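Local coordinates for foldase protein PrsA (PDB 4WO7) that assists the extracellular folding of secreted proteins after their translocation, and has peptidyl-prolyl cis-trans isomerase activity that is not essential for this role in vivo, at residues Leu37-Gln42 with Val88-Leu93; Leu93-Ala98 with Gln226-Asn231; Ile102-Ala107 with Glu218-Val223; Glu114-Lys119 with Glu207-Tyr212; Glu135-Leu140 with Tyr200-Lys205. All coordinates share one frame; numbering follows the deposited sequence.

Contact 1: Leu37-Gln42 with Val88-Leu93; sequences LTQLVQ and VKYELL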
# COMPACT_ATOMS: atom_id res chain seq x y z
N LEU A 37 -0.28 20.45 -2.92
CA LEU A 37 -0.53 21.76 -2.33
C LEU A 37 -0.18 21.74 -0.85
O LEU A 37 0.33 22.72 -0.31
CB LEU A 37 -1.99 22.20 -2.51
CG LEU A 37 -2.33 23.55 -1.85
CD1 LEU A 37 -1.48 24.67 -2.42
CD2 LEU A 37 -3.81 23.87 -2.00
N THR A 38 -0.46 20.61 -0.21
CA THR A 38 -0.18 20.45 1.22
C THR A 38 1.32 20.52 1.48
O THR A 38 1.78 21.22 2.40
CB THR A 38 -0.75 19.11 1.75
OG1 THR A 38 -2.18 19.11 1.61
CG2 THR A 38 -0.39 18.90 3.22
N GLN A 39 2.09 19.82 0.66
CA GLN A 39 3.54 19.77 0.83
C GLN A 39 4.15 21.14 0.57
O GLN A 39 4.99 21.62 1.33
CB GLN A 39 4.16 18.73 -0.10
CG GLN A 39 5.68 18.71 -0.11
CD GLN A 39 6.25 17.56 -0.92
OE1 GLN A 39 5.50 16.73 -1.43
NE2 GLN A 39 7.56 17.50 -1.02
N LEU A 40 3.71 21.77 -0.52
CA LEU A 40 4.22 23.08 -0.91
C LEU A 40 4.04 24.13 0.17
O LEU A 40 4.94 24.90 0.49
CB LEU A 40 3.52 23.55 -2.19
CG LEU A 40 3.88 22.83 -3.49
CD1 LEU A 40 2.95 23.28 -4.61
CD2 LEU A 40 5.34 23.09 -3.86
N VAL A 41 2.84 24.16 0.72
CA VAL A 41 2.48 25.12 1.75
C VAL A 41 3.24 24.82 3.05
O VAL A 41 3.77 25.74 3.69
CB VAL A 41 0.96 25.11 1.96
CG1 VAL A 41 0.56 25.82 3.24
CG2 VAL A 41 0.27 25.73 0.75
N GLN A 42 3.29 23.56 3.44
CA GLN A 42 4.00 23.18 4.66
C GLN A 42 5.51 23.45 4.59
O GLN A 42 6.11 23.92 5.56
CB GLN A 42 3.78 21.70 4.98
CG GLN A 42 2.40 21.40 5.52
CD GLN A 42 2.20 19.93 5.83
OE1 GLN A 42 3.12 19.12 5.71
NE2 GLN A 42 0.98 19.57 6.23
N VAL A 88 14.22 15.73 1.20
CA VAL A 88 14.91 15.53 2.46
C VAL A 88 14.73 16.75 3.35
O VAL A 88 14.52 16.63 4.56
CB VAL A 88 16.41 15.24 2.24
CG1 VAL A 88 17.21 15.39 3.53
CG2 VAL A 88 16.59 13.84 1.65
N LYS A 89 14.82 17.94 2.75
CA LYS A 89 14.63 19.17 3.50
C LYS A 89 13.23 19.20 4.10
O LYS A 89 13.04 19.61 5.25
CB LYS A 89 14.86 20.40 2.62
CG LYS A 89 14.70 21.71 3.39
CD LYS A 89 14.96 22.94 2.54
CE LYS A 89 14.91 24.19 3.40
NZ LYS A 89 15.01 25.45 2.61
N TYR A 90 12.26 18.74 3.32
CA TYR A 90 10.88 18.69 3.78
C TYR A 90 10.71 17.74 4.96
O TYR A 90 10.05 18.08 5.94
CB TYR A 90 9.95 18.28 2.63
CG TYR A 90 8.50 18.12 3.05
CD1 TYR A 90 7.81 19.15 3.67
CD2 TYR A 90 7.82 16.94 2.78
CE1 TYR A 90 6.49 19.00 4.05
CE2 TYR A 90 6.49 16.79 3.14
CZ TYR A 90 5.84 17.82 3.77
OH TYR A 90 4.52 17.69 4.15
N GLU A 91 11.33 16.56 4.90
CA GLU A 91 11.26 15.63 6.02
C GLU A 91 11.89 16.23 7.28
O GLU A 91 11.33 16.15 8.37
CB GLU A 91 11.93 14.29 5.69
CG GLU A 91 11.71 13.24 6.78
CD GLU A 91 12.34 11.90 6.46
OE1 GLU A 91 13.53 11.86 6.07
OE2 GLU A 91 11.65 10.87 6.61
N LEU A 92 13.06 16.85 7.12
CA LEU A 92 13.76 17.44 8.26
C LEU A 92 12.92 18.56 8.87
O LEU A 92 12.89 18.72 10.09
CB LEU A 92 15.14 17.97 7.85
CG LEU A 92 16.20 16.95 7.42
CD1 LEU A 92 17.46 17.64 6.90
CD2 LEU A 92 16.57 16.03 8.58
N LEU A 93 12.25 19.33 8.03
CA LEU A 93 11.36 20.39 8.52
C LEU A 93 10.18 19.83 9.32
O LEU A 93 9.89 20.30 10.41
CB LEU A 93 10.82 21.22 7.36
CG LEU A 93 11.81 22.20 6.72
CD1 LEU A 93 11.22 22.75 5.44
CD2 LEU A 93 12.16 23.33 7.68
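Y90 reaches from helix 81-101 to Q39 and Q42 on helix 21-49, one aromatic side chain carrying a helix-helix packing that lies apart from the sheet of the PPIase fold. The helices are well separated here, with 8.0 Å between the CA atoms of Q39 and Y90. Tyrosine CB is directed at the other helix, and CG, set anti to the backbone N (chi1 176°), continues outward to carry the ring across this gap. Q39 covers one face of that ring. Its CG sits over the centre in a CH-pi contact, 3.9 Å from the Y90 centroid, and its NE2 reaches on toward Y90 CD2, at 3.8 Å. The extended Q39 chain thus takes its amide nearly parallel to the ring, with the planes 18° apart, and NE2 hydrogen-bonds Q87 one turn before Y90. Further along the ring, CE1 of Y90 packs at 3.9 Å against Q42 CB. Beyond CZ, the phenol ends in a hydrogen bond to Q42 OE1, which lies at the ring edge, in its plane; the Q42 amide is itself fixed by a bond from NE2 to Q235 of helix 231-244, and this third helix also packs against Y90. Replacing the tyrosine by a phenylalanine would probably leave Q42 OE1 without its hydroxyl donor and the two helices without this polar tie. That donor, Y90 OH, is 2.5 Å from Q42 OE1 and stands 32° out of the carbonyl plane.

Contact 2: Leu93-Ala98 with Gln226-Asn231; sequences LTQKAA and QKLNDN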
# COMPACT_ATOMS: atom_id res chain seq x y z
N LEU A 93 12.25 19.33 8.03
CA LEU A 93 11.36 20.39 8.52
C LEU A 93 10.18 19.83 9.32
O LEU A 93 9.89 20.30 10.41
CB LEU A 93 10.82 21.22 7.36
CG LEU A 93 11.81 22.20 6.72
CD1 LEU A 93 11.22 22.75 5.44
CD2 LEU A 93 12.16 23.33 7.68
N THR A 94 9.51 18.82 8.77
CA THR A 94 8.36 18.23 9.44
C THR A 94 8.81 17.55 10.74
O THR A 94 8.04 17.42 11.69
CB THR A 94 7.63 17.20 8.54
OG1 THR A 94 8.57 16.22 8.08
CG2 THR A 94 7.01 17.89 7.33
N GLN A 95 10.07 17.13 10.76
CA GLN A 95 10.65 16.52 11.95
C GLN A 95 10.85 17.57 13.03
O GLN A 95 10.55 17.35 14.21
CB GLN A 95 11.98 15.85 11.60
CG GLN A 95 11.82 14.49 10.96
CD GLN A 95 11.38 13.43 11.95
OE1 GLN A 95 12.06 13.18 12.95
NE2 GLN A 95 10.22 12.84 11.71
N LYS A 96 11.37 18.72 12.62
CA LYS A 96 11.65 19.81 13.55
C LYS A 96 10.33 20.36 14.10
O LYS A 96 10.24 20.69 15.28
CB LYS A 96 12.47 20.91 12.88
CG LYS A 96 13.96 20.58 12.79
CD LYS A 96 14.78 21.78 12.36
CE LYS A 96 16.25 21.58 12.68
NZ LYS A 96 17.06 22.77 12.30
N ALA A 97 9.33 20.44 13.23
CA ALA A 97 8.00 20.88 13.63
C ALA A 97 7.42 19.93 14.67
O ALA A 97 6.84 20.38 15.65
CB ALA A 97 7.07 20.96 12.42
N ALA A 98 7.59 18.63 14.44
CA ALA A 98 7.08 17.62 15.36
C ALA A 98 7.76 17.64 16.73
O ALA A 98 7.12 17.47 17.76
CB ALA A 98 7.23 16.25 14.74
N GLN A 226 9.87 7.19 18.83
CA GLN A 226 8.82 6.31 18.33
C GLN A 226 7.67 7.12 17.73
O GLN A 226 7.10 6.74 16.70
CB GLN A 226 8.31 5.39 19.45
CG GLN A 226 7.35 4.33 18.95
CD GLN A 226 6.74 3.51 20.08
OE1 GLN A 226 6.57 4.00 21.20
NE2 GLN A 226 6.38 2.27 19.77
N LYS A 227 7.34 8.25 18.35
CA LYS A 227 6.27 9.10 17.85
C LYS A 227 6.73 9.85 16.61
O LYS A 227 5.91 10.31 15.82
CB LYS A 227 5.81 10.09 18.92
CG LYS A 227 4.98 9.46 20.02
CD LYS A 227 4.36 10.51 20.93
CE LYS A 227 3.49 9.87 22.01
NZ LYS A 227 2.83 10.88 22.89
N LEU A 228 8.04 9.96 16.44
CA LEU A 228 8.61 10.65 15.28
C LEU A 228 8.62 9.78 14.02
O LEU A 228 8.77 10.30 12.91
CB LEU A 228 10.03 11.13 15.61
CG LEU A 228 10.04 12.37 16.51
CD1 LEU A 228 11.43 12.64 17.08
CD2 LEU A 228 9.54 13.60 15.75
N ASN A 229 8.47 8.47 14.19
CA ASN A 229 8.42 7.55 13.05
C ASN A 229 6.99 7.12 12.72
O ASN A 229 6.78 6.23 11.89
CB ASN A 229 9.30 6.33 13.32
CG ASN A 229 10.77 6.69 13.40
OD1 ASN A 229 11.49 6.66 12.40
ND2 ASN A 229 11.23 7.05 14.59
N ASP A 230 6.02 7.75 13.37
CA ASP A 230 4.61 7.59 13.02
C ASP A 230 4.20 8.86 12.29
O ASP A 230 4.09 9.92 12.89
CB ASP A 230 3.75 7.36 14.27
CG ASP A 230 2.27 7.37 13.95
OD1 ASP A 230 1.89 6.94 12.85
OD2 ASP A 230 1.48 7.84 14.81
N ASN A 231 3.97 8.74 10.99
CA ASN A 231 3.73 9.92 10.15
C ASN A 231 2.42 10.63 10.50
O ASN A 231 2.28 11.83 10.27
CB ASN A 231 3.77 9.53 8.67
CG ASN A 231 3.86 10.74 7.76
OD1 ASN A 231 4.29 11.81 8.18
ND2 ASN A 231 3.59 10.53 6.47
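L228 meets Q95 and A98 of helix 81-101, while K227 just before it runs off to a salt bridge with D108. The leucine CB is directed at helix 81-101, and CG lies beside the backbone N, placing L228 CD2 3.7 Å from A98 CB. The same methyl packs at 3.8 Å against OE1 of Q95, so the glutamine amide borders the leucine side chain as well as bonding its backbone. This is a helix-helix contact near the C-terminal end of helix 216-228, where a side-chain amide of helix 81-101 bonds a main-chain carbonyl: L228 O accepts a hydrogen bond from Q95 NE2 at 3.2 Å, with an N-H...O angle of 155°. The oxygen lies close to the plane of the Q95 amide, while the donor is tilted 20° from the carbonyl plane. The glutamine chain is bent at chi2 (-74°), which turns its amide toward this carbonyl; Q95 also packs on V234 of helix 231-244. At N229 the backbone N makes a weak bond to Q226 O, and ND2 bonds E225 O. D230 is then the N-cap of helix 231-244, its OD1 weakly bonded to A232 N.

Contact 3: Ile102-Ala107 with Glu218-Val223; sequences IKVTDA and ELKSEV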
# COMPACT_ATOMS: atom_id res chain seq x y z
N ILE A 102 5.24 18.06 19.52
CA ILE A 102 4.92 16.81 20.22
C ILE A 102 5.40 16.86 21.66
O ILE A 102 6.53 17.27 21.93
CB ILE A 102 5.56 15.57 19.55
CG1 ILE A 102 4.94 15.33 18.18
CG2 ILE A 102 5.39 14.32 20.45
CD1 ILE A 102 5.64 14.26 17.38
N LYS A 103 4.52 16.47 22.58
CA LYS A 103 4.87 16.36 23.99
C LYS A 103 4.54 14.97 24.52
O LYS A 103 3.39 14.53 24.41
CB LYS A 103 4.16 17.45 24.78
CG LYS A 103 4.55 18.83 24.30
CD LYS A 103 3.82 19.92 25.04
CE LYS A 103 4.22 21.30 24.52
NZ LYS A 103 3.57 22.39 25.28
N VAL A 104 5.52 14.26 25.08
CA VAL A 104 5.25 12.97 25.71
C VAL A 104 5.01 13.20 27.20
O VAL A 104 5.78 13.88 27.88
CB VAL A 104 6.38 11.92 25.53
CG1 VAL A 104 6.97 11.99 24.14
CG2 VAL A 104 7.52 12.08 26.53
N THR A 105 3.88 12.69 27.68
CA THR A 105 3.53 12.77 29.09
C THR A 105 4.23 11.66 29.85
O THR A 105 4.82 10.76 29.25
CB THR A 105 2.02 12.65 29.28
OG1 THR A 105 1.59 11.35 28.83
CG2 THR A 105 1.31 13.72 28.47
N ASP A 106 4.18 11.73 31.18
CA ASP A 106 4.74 10.67 32.01
C ASP A 106 3.87 9.42 31.94
O ASP A 106 4.33 8.32 32.22
CB ASP A 106 4.89 11.11 33.46
CG ASP A 106 5.93 12.19 33.61
OD1 ASP A 106 6.37 12.68 32.55
OD2 ASP A 106 6.38 12.46 34.75
N ALA A 107 2.61 9.60 31.56
CA ALA A 107 1.74 8.47 31.33
C ALA A 107 2.29 7.67 30.17
O ALA A 107 2.33 6.45 30.21
CB ALA A 107 0.31 8.92 31.05
N GLU A 218 15.78 8.02 29.61
CA GLU A 218 16.10 7.33 28.37
C GLU A 218 14.84 6.84 27.69
O GLU A 218 14.76 6.83 26.46
CB GLU A 218 17.06 6.15 28.60
CG GLU A 218 18.51 6.54 28.86
CD GLU A 218 19.08 7.33 27.69
OE1 GLU A 218 18.78 6.98 26.53
OE2 GLU A 218 19.82 8.31 27.94
N LEU A 219 13.84 6.44 28.47
CA LEU A 219 12.60 5.95 27.87
C LEU A 219 11.81 7.10 27.25
O LEU A 219 11.14 6.91 26.24
CB LEU A 219 11.75 5.22 28.91
CG LEU A 219 12.36 3.90 29.40
CD1 LEU A 219 11.43 3.21 30.39
CD2 LEU A 219 12.75 2.97 28.25
N LYS A 220 11.90 8.28 27.86
CA LYS A 220 11.24 9.45 27.30
C LYS A 220 11.80 9.71 25.90
O LYS A 220 11.06 10.02 24.96
CB LYS A 220 11.42 10.68 28.19
CG LYS A 220 10.46 11.80 27.85
CD LYS A 220 10.60 12.99 28.77
CE LYS A 220 9.45 13.98 28.58
NZ LYS A 220 9.55 15.11 29.55
N SER A 221 13.12 9.58 25.77
CA SER A 221 13.79 9.82 24.50
C SER A 221 13.36 8.77 23.49
O SER A 221 13.20 9.06 22.31
CB SER A 221 15.31 9.82 24.68
OG SER A 221 15.74 10.97 25.39
N GLU A 222 13.17 7.54 23.97
CA GLU A 222 12.69 6.46 23.11
C GLU A 222 11.25 6.66 22.67
O GLU A 222 10.92 6.40 21.51
CB GLU A 222 12.82 5.11 23.81
CG GLU A 222 14.23 4.56 23.91
CD GLU A 222 14.24 3.13 24.40
OE1 GLU A 222 13.54 2.29 23.79
OE2 GLU A 222 14.95 2.83 25.39
N VAL A 223 10.39 7.11 23.58
CA VAL A 223 8.99 7.35 23.24
C VAL A 223 8.90 8.38 22.14
O VAL A 223 8.16 8.21 21.18
CB VAL A 223 8.14 7.84 24.45
CG1 VAL A 223 6.78 8.39 23.99
CG2 VAL A 223 7.95 6.73 25.49
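V104 fits against K220 and V223, which stand one turn apart on helix 216-228. The contact is built from apolar packing, with charge acting only at a distance. Each valine branch has its own partner. CG1 of V104 meets CG1 of V223 at 3.6 Å, the two side chains crossing at a slant and the V223 end being buried. CG2 turns to the lysine and rests on its aliphatic chain, with V104 CG2 3.4 Å from K220 CE and K220 CG also close. The lysine offers a long flank because its chain is extended beyond CG, with CG anti to the backbone N (chi1 -165°); the run also brings K220 CE to 3.7 Å from V104 O.

The electrostatic part is looser. D106 OD1 and K220 NZ carry opposite charges but stand 5.0 Å apart, and the salt bridge of D106 is made instead by OD2 with K216, at the start of the same helix. Capping is the third kind of interaction: T105, at the N-cap of helix 106-113, bonds the backbone N of D108 through OG1. Together these features describe an extended linker between helices 81-101 and 106-113, ending in a threonine N-cap and laid by one valine along the surface of helix 216-228.

Contact 4: Glu114-Lys119 with Glu207-Tyr212; sequences EGLKGK and EERGKY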
# COMPACT_ATOMS: atom_id res chain seq x y z
N GLU A 114 6.12 -0.14 31.37
CA GLU A 114 5.29 -1.34 31.46
C GLU A 114 4.93 -1.75 30.03
O GLU A 114 4.15 -1.10 29.35
CB GLU A 114 4.05 -1.07 32.31
CG GLU A 114 3.06 -0.09 31.71
CD GLU A 114 2.22 0.62 32.76
OE1 GLU A 114 2.36 0.31 33.96
OE2 GLU A 114 1.43 1.51 32.37
N GLY A 115 5.50 -2.86 29.58
CA GLY A 115 5.40 -3.27 28.19
C GLY A 115 6.82 -3.61 27.78
O GLY A 115 7.06 -4.29 26.78
N LEU A 116 7.76 -3.07 28.55
CA LEU A 116 9.16 -3.46 28.49
C LEU A 116 9.43 -4.63 29.47
O LEU A 116 10.56 -5.08 29.63
CB LEU A 116 10.05 -2.24 28.80
CG LEU A 116 11.04 -1.71 27.75
CD1 LEU A 116 10.44 -1.65 26.34
CD2 LEU A 116 11.55 -0.33 28.15
N LYS A 117 8.37 -5.06 30.17
CA LYS A 117 8.43 -6.16 31.13
C LYS A 117 8.79 -7.51 30.51
O LYS A 117 8.13 -7.99 29.59
CB LYS A 117 7.11 -6.28 31.89
CG LYS A 117 7.13 -7.24 33.09
CD LYS A 117 5.74 -7.37 33.73
CE LYS A 117 5.69 -8.41 34.85
NZ LYS A 117 6.52 -8.02 36.03
N GLY A 118 9.84 -8.10 31.06
CA GLY A 118 10.33 -9.38 30.60
C GLY A 118 11.05 -9.25 29.28
O GLY A 118 11.31 -10.25 28.61
N LYS A 119 11.39 -8.02 28.92
CA LYS A 119 12.08 -7.72 27.67
C LYS A 119 13.55 -7.33 27.84
O LYS A 119 13.97 -6.84 28.89
CB LYS A 119 11.30 -6.61 26.97
CG LYS A 119 10.36 -7.11 25.90
CD LYS A 119 9.52 -5.93 25.36
CE LYS A 119 8.75 -6.31 24.08
NZ LYS A 119 7.72 -5.29 23.73
N GLU A 207 21.35 -4.51 27.40
CA GLU A 207 20.90 -4.05 28.70
C GLU A 207 19.73 -4.87 29.21
O GLU A 207 18.90 -5.35 28.43
CB GLU A 207 20.53 -2.55 28.64
CG GLU A 207 19.44 -2.14 27.65
CD GLU A 207 18.89 -0.74 27.94
OE1 GLU A 207 18.85 -0.34 29.12
OE2 GLU A 207 18.51 -0.03 26.98
N GLU A 208 19.67 -5.00 30.53
CA GLU A 208 18.48 -5.49 31.18
C GLU A 208 17.58 -4.30 31.40
O GLU A 208 17.98 -3.14 31.30
CB GLU A 208 18.75 -6.19 32.51
CG GLU A 208 19.29 -7.59 32.40
CD GLU A 208 19.54 -8.17 33.77
OE1 GLU A 208 19.33 -7.45 34.77
OE2 GLU A 208 19.94 -9.35 33.86
N ARG A 209 16.34 -4.64 31.67
CA ARG A 209 15.25 -3.70 31.80
C ARG A 209 15.07 -2.85 33.05
O ARG A 209 14.48 -1.79 32.97
CB ARG A 209 13.99 -4.52 31.61
CG ARG A 209 12.79 -3.72 31.37
CD ARG A 209 11.84 -3.93 32.50
NE ARG A 209 10.93 -2.81 32.54
CZ ARG A 209 9.63 -2.92 32.80
NH1 ARG A 209 9.08 -4.09 33.07
NH2 ARG A 209 8.90 -1.84 32.80
N GLY A 210 15.55 -3.29 34.20
CA GLY A 210 14.93 -2.94 35.47
C GLY A 210 14.06 -1.68 35.66
O GLY A 210 12.94 -1.59 35.16
N LYS A 211 14.59 -0.73 36.42
CA LYS A 211 13.78 0.23 37.17
C LYS A 211 13.31 1.54 36.50
O LYS A 211 14.05 2.17 35.76
CB LYS A 211 14.57 0.59 38.42
CG LYS A 211 13.85 0.27 39.71
CD LYS A 211 14.74 0.49 40.91
CE LYS A 211 14.83 -0.76 41.76
NZ LYS A 211 15.55 -0.51 43.04
N TYR A 212 12.08 1.96 36.82
CA TYR A 212 11.54 3.25 36.39
C TYR A 212 12.18 4.30 37.30
O TYR A 212 12.73 3.93 38.34
CB TYR A 212 10.01 3.28 36.48
CG TYR A 212 9.33 4.51 35.90
CD1 TYR A 212 9.10 5.64 36.68
CD2 TYR A 212 8.89 4.52 34.58
CE1 TYR A 212 8.46 6.76 36.14
CE2 TYR A 212 8.26 5.62 34.04
CZ TYR A 212 8.05 6.73 34.82
OH TYR A 212 7.41 7.82 34.27
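R209 lies across the L116-K117 peptide, joining the two connections between the PPIase domain and its helical neighbours: segment 114-119 leads into strand 119-127, and segment 207-212 carries the chain out of strand 200-207. The incoming one holds a type II beta turn from L116 to K119, with G118 at positive phi and K119 N bonded to L116 O. Packing is dense around this turn. R209 bends at chi2 (-116°), bringing its CD 3.3 Å from L116 O. One face of the R209 guanidinium is laid over the peptide, with L116 C 3.5 Å above the plane and offset toward its rim. R209 CZ is 3.6 Å from K117 N. NH1 also lies near that nitrogen, but both are donors, so the guanidinium packs over the peptide without a hydrogen bond to K117 N. W113 adds a cation-pi partner. Shortening R209 to an alanine would probably uncover the L116-K117 peptide and leave the W113 ring without its cation. The solvent side is looser: E114 and K117 are exposed, and the E114 carboxylate, with OE1 7.0 Å from R209 NH2, makes no ion pair with it; its long, weak partner is K110. K119 touches R209 through its backbone, O to R209 CB at 3.6 Å, while its NZ turns back to a weak 3.3 Å hydrogen bond with G115 O.

Contact 5: Glu135-Leu140 with Tyr200-Lys205; sequences EVEKKL and YHIIKK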
# COMPACT_ATOMS: atom_id res chain seq x y z
N GLU A 135 35.80 -15.49 12.17
CA GLU A 135 36.63 -14.39 11.70
C GLU A 135 36.25 -13.12 12.44
O GLU A 135 37.11 -12.37 12.90
CB GLU A 135 36.44 -14.19 10.19
CG GLU A 135 37.23 -13.02 9.61
CD GLU A 135 37.02 -12.87 8.11
OE1 GLU A 135 36.07 -13.48 7.57
OE2 GLU A 135 37.81 -12.15 7.46
N VAL A 136 34.95 -12.90 12.55
CA VAL A 136 34.41 -11.74 13.24
C VAL A 136 34.59 -11.87 14.75
O VAL A 136 34.84 -10.88 15.44
CB VAL A 136 32.91 -11.55 12.92
CG1 VAL A 136 32.29 -10.44 13.75
CG2 VAL A 136 32.73 -11.30 11.43
N GLU A 137 34.47 -13.10 15.25
CA GLU A 137 34.68 -13.34 16.67
C GLU A 137 36.11 -12.96 17.05
O GLU A 137 36.35 -12.40 18.12
CB GLU A 137 34.39 -14.81 17.02
CG GLU A 137 34.23 -15.06 18.51
CD GLU A 137 32.97 -14.43 19.07
OE1 GLU A 137 31.89 -14.61 18.46
OE2 GLU A 137 33.05 -13.75 20.11
N LYS A 138 37.05 -13.25 16.16
CA LYS A 138 38.45 -12.92 16.41
C LYS A 138 38.74 -11.43 16.26
O LYS A 138 39.57 -10.88 16.98
CB LYS A 138 39.39 -13.70 15.48
CG LYS A 138 39.57 -15.16 15.85
CD LYS A 138 40.45 -15.88 14.84
CE LYS A 138 40.58 -17.35 15.20
NZ LYS A 138 41.24 -17.54 16.53
N LYS A 139 38.03 -10.77 15.35
CA LYS A 139 38.21 -9.33 15.17
C LYS A 139 37.68 -8.59 16.40
O LYS A 139 38.23 -7.56 16.80
CB LYS A 139 37.52 -8.87 13.88
CG LYS A 139 38.37 -9.14 12.65
CD LYS A 139 37.72 -8.65 11.36
CE LYS A 139 38.72 -8.58 10.21
NZ LYS A 139 39.69 -7.48 10.43
N LEU A 140 36.64 -9.14 17.02
CA LEU A 140 36.13 -8.58 18.27
C LEU A 140 37.16 -8.68 19.39
O LEU A 140 37.45 -7.70 20.07
CB LEU A 140 34.85 -9.29 18.70
CG LEU A 140 33.56 -8.85 18.00
CD1 LEU A 140 32.43 -9.81 18.31
CD2 LEU A 140 33.20 -7.44 18.43
N TYR A 200 24.51 -17.59 10.78
CA TYR A 200 25.18 -17.52 12.08
C TYR A 200 25.18 -16.13 12.69
O TYR A 200 25.42 -15.13 12.02
CB TYR A 200 26.62 -18.02 11.99
CG TYR A 200 26.74 -19.52 11.94
CD1 TYR A 200 26.58 -20.22 10.75
CD2 TYR A 200 26.99 -20.24 13.10
CE1 TYR A 200 26.69 -21.59 10.72
CE2 TYR A 200 27.09 -21.61 13.07
CZ TYR A 200 26.94 -22.29 11.89
OH TYR A 200 27.04 -23.66 11.88
N HIS A 201 24.89 -16.10 13.99
CA HIS A 201 24.71 -14.86 14.73
C HIS A 201 25.78 -14.68 15.79
O HIS A 201 26.17 -15.63 16.47
CB HIS A 201 23.35 -14.83 15.42
CG HIS A 201 22.19 -14.88 14.48
ND1 HIS A 201 21.24 -13.89 14.42
CD2 HIS A 201 21.83 -15.80 13.56
CE1 HIS A 201 20.34 -14.19 13.51
NE2 HIS A 201 20.67 -15.35 12.97
N ILE A 202 26.24 -13.44 15.93
CA ILE A 202 26.96 -13.03 17.12
C ILE A 202 26.07 -12.03 17.83
O ILE A 202 25.82 -10.94 17.33
CB ILE A 202 28.33 -12.40 16.81
CG1 ILE A 202 29.29 -13.47 16.29
CG2 ILE A 202 28.93 -11.78 18.07
CD1 ILE A 202 30.51 -12.92 15.60
N ILE A 203 25.61 -12.40 19.02
CA ILE A 203 24.65 -11.59 19.76
C ILE A 203 25.32 -10.88 20.92
O ILE A 203 26.14 -11.47 21.63
CB ILE A 203 23.48 -12.41 20.34
CG1 ILE A 203 22.97 -13.43 19.32
CG2 ILE A 203 22.36 -11.47 20.77
CD1 ILE A 203 21.90 -14.35 19.87
N LYS A 204 24.98 -9.61 21.10
CA LYS A 204 25.43 -8.85 22.25
C LYS A 204 24.22 -8.32 22.99
O LYS A 204 23.49 -7.46 22.49
CB LYS A 204 26.34 -7.69 21.83
CG LYS A 204 26.87 -6.88 23.01
CD LYS A 204 27.81 -5.78 22.56
CE LYS A 204 28.00 -4.72 23.64
NZ LYS A 204 28.56 -3.45 23.10
N LYS A 205 24.00 -8.83 24.19
CA LYS A 205 22.92 -8.35 25.04
C LYS A 205 23.30 -6.98 25.57
O LYS A 205 24.31 -6.85 26.25
CB LYS A 205 22.67 -9.34 26.17
CG LYS A 205 21.44 -9.04 27.00
CD LYS A 205 21.16 -10.16 27.99
CE LYS A 205 20.35 -9.70 29.19
NZ LYS A 205 20.05 -10.88 30.05
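I202 inserts its side chain among V136, E137 and L140, packing helix 130-142 against the central sheet of the parvulin-type PPIase fold. The segment axes are 10.1 Å apart and their N-to-C directions differ by 26°, a near-parallel helix-on-strand arrangement. With 85 Å² buried, I202 makes the whole strand side of the contact. Chi1 of -70° places CG1 beside the backbone N and CG2 anti to it, so the two branches reach different helix residues. E137, next in buried area at 24 Å², is bent at chi2 (68°), which brings OE1 to 3.6 Å from I202 CG1; this is van der Waals contact of a carboxylate with a hydrocarbon flank. V136, buried, puts CG1 3.6 Å from I202 CD1, and it also touches I125 of strand 119-127, the strand whose backbone pairs with I202. On the other side of strand 200-207, H201 meets the rings of H124 and F178, an arrangement consistent with the histidine pair of parvulin active sites, so that the I202 contact backs that face. L140, one turn beyond V136, runs past the isoleucine in the opposite sense, its CD1 4.0 Å from I202 CG2.

Overall arrangement
The five contacts follow the protein from its helical part into the PPIase domain. Contacts 1 and 2 share helix 81-101 and L93, with centres 12 Å apart, and come in series along the chain. Contact 3 nests inside the loop closed by contact 2, shares helix 216-228 with it, and touches it where K227 packs on I102. Contact 4 nests within contact 3, joined through L219 and L116, and contact 5 within contact 4. The PPIase domain is thus an insertion whose incoming and outgoing connections meet at contacts 3 and 4; it and both flanking domains are essential for activity. Contacts 1 and 5 lie about 42 Å apart (centres), on opposite sides of the chain's centre.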